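Local coordinates for protein enolase (PDB 3UGV) that is probably a magnesium-dependent lyase of the enolase superfamily, whose members abstract the proton alpha to a substrate carboxylate, though its own substrate is not established, at residues F[224-229]-F[237-242]; F[233-238]-F[252-257]; F[260-265]-F[271-276]. One frame throughout, in Å; residues are numbered along the deposited sequence.

Interaction 1. Residues F[224-229]-F[237-242]; sequences VDFNQG and HRTRQI. With MG (magnesium ion), chain B.
Phe-226 and Thr-239 have their CA atoms 9.8 Å apart, as do Val-224 and Ile-242, and no hydrogen bond joins the two segments: the end of strand 221-225 and the residue just past it meet helix 232-242 through side chains. Past the strand the chain reverses in a type I' turn, with Gly-229 N bonded to Phe-226 O at 3.1 Å. The Phe-226 side chain and that of Ile-242 approach from opposite directions. Ile-242 CD1 stands at the edge of the phenyl ring, near its plane, 3.8 Å from Phe-226 CZ. That methyl gets there because CG1 sits between the backbone N and the carbonyl carbon (chi1 55°) and the chain beyond is extended. Thr-239 brings CG2 obliquely to the ring, 4.4 Å from Phe-226 CE2, while its OG1 is bonded to Ala-235 O one turn back in the helix. Asp-225 takes no part in this packing. Its OD2 binds the magnesium ion at 2.0 Å, and its OD1 accepts from Asn-227 N at 2.7 Å (152° at the hydrogen), an Asx turn that limits rotation of the carboxylate. Glu-251 and Glu-277 supply the other protein ligands. A metal-binding aspartate at the C-terminal end of a strand, with the following helix packed outside, is the arrangement of the enolase-superfamily barrel.

Interaction 2. Residues F[233-238]-F[252-257]; sequences AEAMHR and EPVVYD
Ala-235 of helix 232-242 packs against Pro-253 and Val-254, which follow strand 249-251 in the loop that leads to the next helix of the beta/alpha barrel. The contact thus ties a barrel helix to the loop beyond the neighbouring strand. The nearest CA atoms, those of Ala-235 and Pro-253, are 6.1 Å apart, a close approach that the small alanine side chain permits.

The interaction across the segments is wholly apolar. Ala-235 CB points at the loop and is touched by two carbons: Val-254 CG1 at 3.6 Å and Pro-253 CB at 4.1 Å. The angle at Ala-235 CB between Val-254 CG1 and Pro-253 CB is 69°, so two consecutive residues flank the methyl. Pro-253 also touches Thr-239, Leu-265 and Leu-273, which places the contact in the buried layer between helices and strands.

No hydrogen bond crosses between the segments. The helix is held by its own backbone, Arg-238 N giving to Glu-234 O at 2.9 Å. The loop is tied instead to the preceding barrel loop, where Gln-228 OE1 receives Tyr-256 N and Pro-253 has a backbone bond with Leu-230. Further along, Asp-257 makes a salt bridge to Arg-283 of a neighbouring subunit.

Which methyl of Val-254 does the touching follows from chi1 of -57°: CG1 lies beside the backbone N and reaches Ala-235, whereas Val-254 CG2 remains 5.8 Å from Ala-235 CB.

Interaction 3. Residues F[260-265]-F[271-276]; sequences DGYAQL and TPLMIG
Tyr-262 makes the first contact of helix segment 260-265 with strand 273-275, whose axis passes 9.9 Å away and runs nearly antiparallel, at 153°. Its backbone O lies 3.6 Å from Leu-273 CD2, and the same methyl reaches the ring obliquely, 3.8 Å from Tyr-262 CD1. Ile-275 comes over one face: its CG2 is 3.8 Å from the centroid of the Tyr-262 ring and 20° off the normal, a CH-pi contact displaced toward the CE1 side. The phenol OH extends beyond the strand contact to make a weak hydrogen bond with Val-254 O. A leucine in place of Tyr-262 would probably leave Ile-275 CG2 without its aromatic face and Val-254 O without that hydroxyl. One turn on, Leu-265 sets its CB 4.1 Å from Leu-273 CD2. Leu-273 serves both helix residues with CG anti to the backbone N (chi1 178°) and CD2 turned to the helix by the second torsion. Met-274, pointing the other way, packs on Trp-249 and Glu-251 instead. With no hydrogen bond between the segments, the geometry implies that shape fit and dispersion hold helix to strand, the Tyr-262 hydroxyl being spent on the neighbouring loop.

In the fold
All three contacts are buried and apolar, and all belong to one side of the barrel. Interactions 1 and 3 are comparable joints in successive beta-alpha-beta units, burying 159 and 202 Å², interaction 3 on the strand itself, interaction 1 mostly on the residue just past it. Interaction 2 is smaller, at 82 Å², and sets a helix against a loop. Interactions 1 and 2 use different residues of helix 232-242. Polar ties between contacts run through the loops: Gln-228 N lies 2.7 Å from Glu-252 O and Glu-252 N 3.0 Å from Met-274 O, both probable hydrogen bonds. Interaction 1 alone includes a ligand of the active-site magnesium ion, whereas the aromatic CH-pi contact is particular to interaction 3.

Interaction 1. Residues F[224-229]-F[237-242]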
# COMPACT_ATOMS: atom_id res chain seq x y z
N VAL F 224 -24.81 -10.01 18.43
CA VAL F 224 -24.26 -9.67 19.72
C VAL F 224 -23.71 -8.25 19.71
O VAL F 224 -22.98 -7.87 18.80
CB VAL F 224 -23.20 -10.70 20.15
CG1 VAL F 224 -22.09 -10.06 20.99
CG2 VAL F 224 -23.87 -11.86 20.88
N ASP F 225 -24.07 -7.48 20.73
CA ASP F 225 -23.63 -6.10 20.85
C ASP F 225 -22.91 -5.86 22.16
O ASP F 225 -23.45 -6.14 23.24
CB ASP F 225 -24.83 -5.16 20.77
CG ASP F 225 -24.43 -3.71 20.48
OD1 ASP F 225 -23.28 -3.29 20.79
OD2 ASP F 225 -25.27 -2.99 19.92
N PHE F 226 -21.68 -5.34 22.08
CA PHE F 226 -20.90 -5.06 23.28
C PHE F 226 -21.04 -3.62 23.72
O PHE F 226 -20.57 -3.25 24.79
CB PHE F 226 -19.43 -5.34 23.04
CG PHE F 226 -19.06 -6.78 23.09
CD1 PHE F 226 -18.78 -7.40 24.30
CD2 PHE F 226 -18.94 -7.52 21.92
CE1 PHE F 226 -18.42 -8.74 24.35
CE2 PHE F 226 -18.58 -8.87 21.96
CZ PHE F 226 -18.33 -9.47 23.18
N ASN F 227 -21.67 -2.80 22.89
CA ASN F 227 -21.84 -1.39 23.18
C ASN F 227 -20.56 -0.66 23.57
O ASN F 227 -20.55 0.09 24.53
CB ASN F 227 -22.90 -1.19 24.27
CG ASN F 227 -24.30 -1.46 23.77
OD1 ASN F 227 -24.84 -0.71 22.96
ND2 ASN F 227 -24.89 -2.57 24.22
N GLN F 228 -19.48 -0.89 22.82
CA GLN F 228 -18.23 -0.17 23.01
C GLN F 228 -17.62 -0.42 24.38
O GLN F 228 -16.80 0.37 24.84
CB GLN F 228 -18.46 1.34 22.87
CG GLN F 228 -19.02 1.77 21.54
CD GLN F 228 -19.19 3.28 21.46
OE1 GLN F 228 -18.22 4.03 21.55
NE2 GLN F 228 -20.44 3.73 21.31
N GLY F 229 -18.01 -1.50 25.06
CA GLY F 229 -17.61 -1.69 26.45
C GLY F 229 -16.20 -2.21 26.70
O GLY F 229 -15.77 -2.32 27.85
N HIS F 237 -9.27 -10.75 23.25
CA HIS F 237 -9.55 -11.94 24.02
C HIS F 237 -11.02 -12.38 23.92
O HIS F 237 -11.31 -13.55 23.68
CB HIS F 237 -9.18 -11.73 25.49
CG HIS F 237 -7.70 -11.63 25.72
ND1 HIS F 237 -6.82 -12.63 25.37
CD2 HIS F 237 -6.95 -10.64 26.26
CE1 HIS F 237 -5.60 -12.26 25.68
NE2 HIS F 237 -5.65 -11.06 26.22
N ARG F 238 -11.93 -11.43 24.08
CA ARG F 238 -13.33 -11.82 24.19
C ARG F 238 -13.99 -12.13 22.86
O ARG F 238 -14.78 -13.08 22.77
CB ARG F 238 -14.14 -10.79 24.96
CG ARG F 238 -13.77 -10.68 26.44
CD ARG F 238 -14.55 -9.50 26.97
NE ARG F 238 -14.48 -9.36 28.41
CZ ARG F 238 -15.55 -9.41 29.21
NH1 ARG F 238 -16.76 -9.63 28.70
NH2 ARG F 238 -15.39 -9.28 30.51
N THR F 239 -13.67 -11.35 21.82
CA THR F 239 -14.25 -11.66 20.52
C THR F 239 -13.68 -12.99 20.00
O THR F 239 -14.38 -13.75 19.36
CB THR F 239 -14.06 -10.56 19.46
OG1 THR F 239 -12.67 -10.39 19.20
CG2 THR F 239 -14.71 -9.22 19.91
N ARG F 240 -12.42 -13.26 20.27
CA ARG F 240 -11.86 -14.52 19.84
C ARG F 240 -12.62 -15.69 20.49
O ARG F 240 -12.88 -16.72 19.85
CB ARG F 240 -10.37 -14.57 20.18
CG ARG F 240 -9.73 -15.91 19.85
CD ARG F 240 -8.30 -15.96 20.38
NE ARG F 240 -7.64 -17.20 20.02
CZ ARG F 240 -6.37 -17.48 20.30
NH1 ARG F 240 -5.61 -16.61 20.95
NH2 ARG F 240 -5.87 -18.64 19.93
N GLN F 241 -13.02 -15.52 21.75
CA GLN F 241 -13.67 -16.60 22.49
C GLN F 241 -15.01 -16.94 21.87
O GLN F 241 -15.45 -18.07 21.99
CB GLN F 241 -13.93 -16.20 23.93
CG GLN F 241 -12.76 -16.24 24.85
CD GLN F 241 -13.18 -15.89 26.26
OE1 GLN F 241 -14.23 -16.35 26.73
NE2 GLN F 241 -12.40 -15.05 26.94
N ILE F 242 -15.65 -15.97 21.24
CA ILE F 242 -16.98 -16.20 20.67
C ILE F 242 -17.01 -16.35 19.16
O ILE F 242 -18.09 -16.52 18.57
CB ILE F 242 -17.99 -15.10 21.05
CG1 ILE F 242 -17.46 -13.73 20.65
CG2 ILE F 242 -18.32 -15.15 22.53
CD1 ILE F 242 -18.44 -12.61 20.99
MG MG B . -25.67 -1.32 18.95
O HOH W 1 -25.97 -0.16 20.65
O HOH W 2 -27.77 -1.20 18.88
O HOH W 3 -23.62 -1.07 19.37

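Interaction 2. Residues F[233-238]-F[252-257]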
# COMPACT_ATOMS: atom_id res chain seq x y z
N ALA F 233 -7.39 -4.83 24.27
CA ALA F 233 -6.92 -6.09 24.84
C ALA F 233 -8.10 -6.99 25.18
O ALA F 233 -8.18 -8.14 24.73
CB ALA F 233 -6.08 -5.84 26.06
N GLU F 234 -9.04 -6.46 25.95
CA GLU F 234 -10.23 -7.23 26.29
C GLU F 234 -10.97 -7.66 25.03
O GLU F 234 -11.53 -8.75 24.98
CB GLU F 234 -11.16 -6.42 27.19
CG GLU F 234 -10.58 -6.13 28.57
CD GLU F 234 -11.34 -5.02 29.31
OE1 GLU F 234 -12.01 -4.18 28.65
OE2 GLU F 234 -11.25 -4.98 30.57
N ALA F 235 -10.96 -6.82 24.00
CA ALA F 235 -11.74 -7.17 22.81
C ALA F 235 -11.09 -8.30 22.03
O ALA F 235 -11.79 -9.14 21.45
CB ALA F 235 -11.96 -5.96 21.91
N MET F 236 -9.77 -8.33 22.00
CA MET F 236 -9.08 -9.38 21.26
C MET F 236 -9.40 -10.71 21.93
O MET F 236 -9.80 -11.66 21.27
CB MET F 236 -7.57 -9.12 21.21
CG MET F 236 -7.19 -7.91 20.35
SD MET F 236 -5.41 -7.66 20.28
CE MET F 236 -4.93 -9.24 19.55
N HIS F 237 -9.27 -10.75 23.25
CA HIS F 237 -9.55 -11.94 24.02
C HIS F 237 -11.02 -12.38 23.92
O HIS F 237 -11.31 -13.55 23.68
CB HIS F 237 -9.18 -11.73 25.49
CG HIS F 237 -7.70 -11.63 25.72
ND1 HIS F 237 -6.82 -12.63 25.37
CD2 HIS F 237 -6.95 -10.64 26.26
CE1 HIS F 237 -5.60 -12.26 25.68
NE2 HIS F 237 -5.65 -11.06 26.22
N ARG F 238 -11.93 -11.43 24.08
CA ARG F 238 -13.33 -11.82 24.19
C ARG F 238 -13.99 -12.13 22.86
O ARG F 238 -14.78 -13.08 22.77
CB ARG F 238 -14.14 -10.79 24.96
CG ARG F 238 -13.77 -10.68 26.44
CD ARG F 238 -14.55 -9.50 26.97
NE ARG F 238 -14.48 -9.36 28.41
CZ ARG F 238 -15.55 -9.41 29.21
NH1 ARG F 238 -16.76 -9.63 28.70
NH2 ARG F 238 -15.39 -9.28 30.51
N GLU F 252 -19.74 -3.49 17.61
CA GLU F 252 -19.00 -2.44 18.37
C GLU F 252 -18.32 -2.90 19.65
O GLU F 252 -18.72 -2.50 20.76
CB GLU F 252 -19.92 -1.25 18.67
CG GLU F 252 -20.25 -0.40 17.45
CD GLU F 252 -20.97 0.90 17.79
OE1 GLU F 252 -21.81 0.90 18.72
OE2 GLU F 252 -20.70 1.92 17.11
N PRO F 253 -17.29 -3.74 19.52
CA PRO F 253 -16.66 -4.18 20.77
C PRO F 253 -15.89 -3.05 21.48
O PRO F 253 -15.78 -3.10 22.69
CB PRO F 253 -15.70 -5.29 20.32
CG PRO F 253 -15.61 -5.16 18.82
CD PRO F 253 -16.87 -4.54 18.36
N VAL F 254 -15.37 -2.08 20.73
CA VAL F 254 -14.54 -1.02 21.30
C VAL F 254 -15.08 0.34 20.92
O VAL F 254 -16.06 0.44 20.20
CB VAL F 254 -13.05 -1.12 20.85
CG1 VAL F 254 -12.48 -2.48 21.20
CG2 VAL F 254 -12.91 -0.84 19.36
N VAL F 255 -14.45 1.39 21.44
CA VAL F 255 -14.95 2.75 21.23
C VAL F 255 -14.99 3.12 19.74
O VAL F 255 -14.07 2.84 18.98
CB VAL F 255 -14.13 3.79 22.02
CG1 VAL F 255 -12.71 3.86 21.50
CG2 VAL F 255 -14.79 5.15 21.93
N TYR F 256 -16.08 3.77 19.33
CA TYR F 256 -16.49 3.79 17.94
C TYR F 256 -15.55 4.43 16.94
O TYR F 256 -15.63 4.11 15.76
CB TYR F 256 -17.90 4.38 17.78
CG TYR F 256 -18.03 5.91 17.96
CD1 TYR F 256 -17.60 6.80 16.96
CD2 TYR F 256 -18.65 6.44 19.09
CE1 TYR F 256 -17.76 8.19 17.11
CE2 TYR F 256 -18.82 7.83 19.24
CZ TYR F 256 -18.37 8.69 18.26
OH TYR F 256 -18.55 10.05 18.43
N ASP F 257 -14.67 5.33 17.39
CA ASP F 257 -13.75 5.98 16.45
C ASP F 257 -12.36 5.34 16.38
O ASP F 257 -11.45 5.88 15.75
CB ASP F 257 -13.65 7.50 16.70
CG ASP F 257 -13.08 7.83 18.07
OD1 ASP F 257 -12.86 6.90 18.87
OD2 ASP F 257 -12.87 9.03 18.36

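Interaction 3. Residues F[260-265]-F[271-276]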
# COMPACT_ATOMS: atom_id res chain seq x y z
N ASP F 260 -8.24 1.90 13.71
CA ASP F 260 -7.07 1.02 13.68
C ASP F 260 -7.39 -0.29 14.39
O ASP F 260 -7.04 -1.35 13.91
CB ASP F 260 -5.85 1.68 14.31
CG ASP F 260 -5.46 2.98 13.60
OD1 ASP F 260 -5.29 2.99 12.36
OD2 ASP F 260 -5.34 3.99 14.30
N GLY F 261 -8.08 -0.21 15.54
CA GLY F 261 -8.46 -1.39 16.30
C GLY F 261 -9.52 -2.21 15.59
O GLY F 261 -9.45 -3.44 15.55
N TYR F 262 -10.50 -1.54 15.00
CA TYR F 262 -11.55 -2.23 14.27
C TYR F 262 -10.98 -3.03 13.10
O TYR F 262 -11.33 -4.20 12.93
CB TYR F 262 -12.63 -1.25 13.82
CG TYR F 262 -13.67 -1.01 14.89
CD1 TYR F 262 -14.32 -2.08 15.50
CD2 TYR F 262 -14.01 0.27 15.30
CE1 TYR F 262 -15.28 -1.88 16.48
CE2 TYR F 262 -14.96 0.48 16.28
CZ TYR F 262 -15.59 -0.61 16.87
OH TYR F 262 -16.55 -0.41 17.84
N ALA F 263 -10.08 -2.42 12.32
CA ALA F 263 -9.44 -3.14 11.22
C ALA F 263 -8.71 -4.40 11.71
O ALA F 263 -8.75 -5.42 11.03
CB ALA F 263 -8.48 -2.23 10.42
N GLN F 264 -8.06 -4.35 12.87
CA GLN F 264 -7.37 -5.52 13.42
C GLN F 264 -8.34 -6.64 13.79
O GLN F 264 -8.12 -7.82 13.49
CB GLN F 264 -6.54 -5.16 14.66
CG GLN F 264 -5.35 -4.28 14.39
CD GLN F 264 -4.32 -4.95 13.50
OE1 GLN F 264 -3.83 -6.04 13.81
NE2 GLN F 264 -3.99 -4.31 12.37
N LEU F 265 -9.42 -6.26 14.47
CA LEU F 265 -10.46 -7.19 14.90
C LEU F 265 -11.16 -7.84 13.70
O LEU F 265 -11.46 -9.03 13.71
CB LEU F 265 -11.50 -6.44 15.73
CG LEU F 265 -11.00 -5.99 17.09
CD1 LEU F 265 -12.04 -5.13 17.79
CD2 LEU F 265 -10.66 -7.23 17.91
N THR F 271 -16.18 -14.18 12.06
CA THR F 271 -17.55 -13.69 12.20
C THR F 271 -17.63 -12.24 11.71
O THR F 271 -16.72 -11.46 11.96
CB THR F 271 -18.02 -13.81 13.68
OG1 THR F 271 -18.02 -15.19 14.07
CG2 THR F 271 -19.40 -13.22 13.89
N PRO F 272 -18.70 -11.87 11.00
CA PRO F 272 -18.77 -10.47 10.55
C PRO F 272 -18.72 -9.48 11.72
O PRO F 272 -19.31 -9.70 12.78
CB PRO F 272 -20.15 -10.40 9.85
CG PRO F 272 -20.42 -11.80 9.40
CD PRO F 272 -19.84 -12.67 10.50
N LEU F 273 -17.99 -8.38 11.52
CA LEU F 273 -17.88 -7.33 12.51
C LEU F 273 -18.77 -6.16 12.08
O LEU F 273 -18.67 -5.68 10.95
CB LEU F 273 -16.44 -6.86 12.62
CG LEU F 273 -16.17 -5.72 13.59
CD1 LEU F 273 -16.50 -6.16 15.02
CD2 LEU F 273 -14.70 -5.27 13.47
N MET F 274 -19.63 -5.73 13.00
CA MET F 274 -20.66 -4.74 12.70
C MET F 274 -20.37 -3.44 13.42
O MET F 274 -20.05 -3.44 14.60
CB MET F 274 -22.04 -5.27 13.15
CG MET F 274 -23.12 -4.23 13.19
SD MET F 274 -23.63 -3.61 11.55
CE MET F 274 -24.78 -4.88 11.01
N ILE F 275 -20.47 -2.32 12.70
CA ILE F 275 -20.42 -1.01 13.33
C ILE F 275 -21.27 -0.07 12.50
O ILE F 275 -21.86 -0.47 11.49
CB ILE F 275 -18.98 -0.41 13.40
CG1 ILE F 275 -18.46 -0.09 12.01
CG2 ILE F 275 -18.03 -1.34 14.16
CD1 ILE F 275 -17.04 0.53 12.00
N GLY F 276 -21.33 1.19 12.91
CA GLY F 276 -22.03 2.16 12.08
C GLY F 276 -23.04 3.02 12.80
O GLY F 276 -23.32 4.13 12.34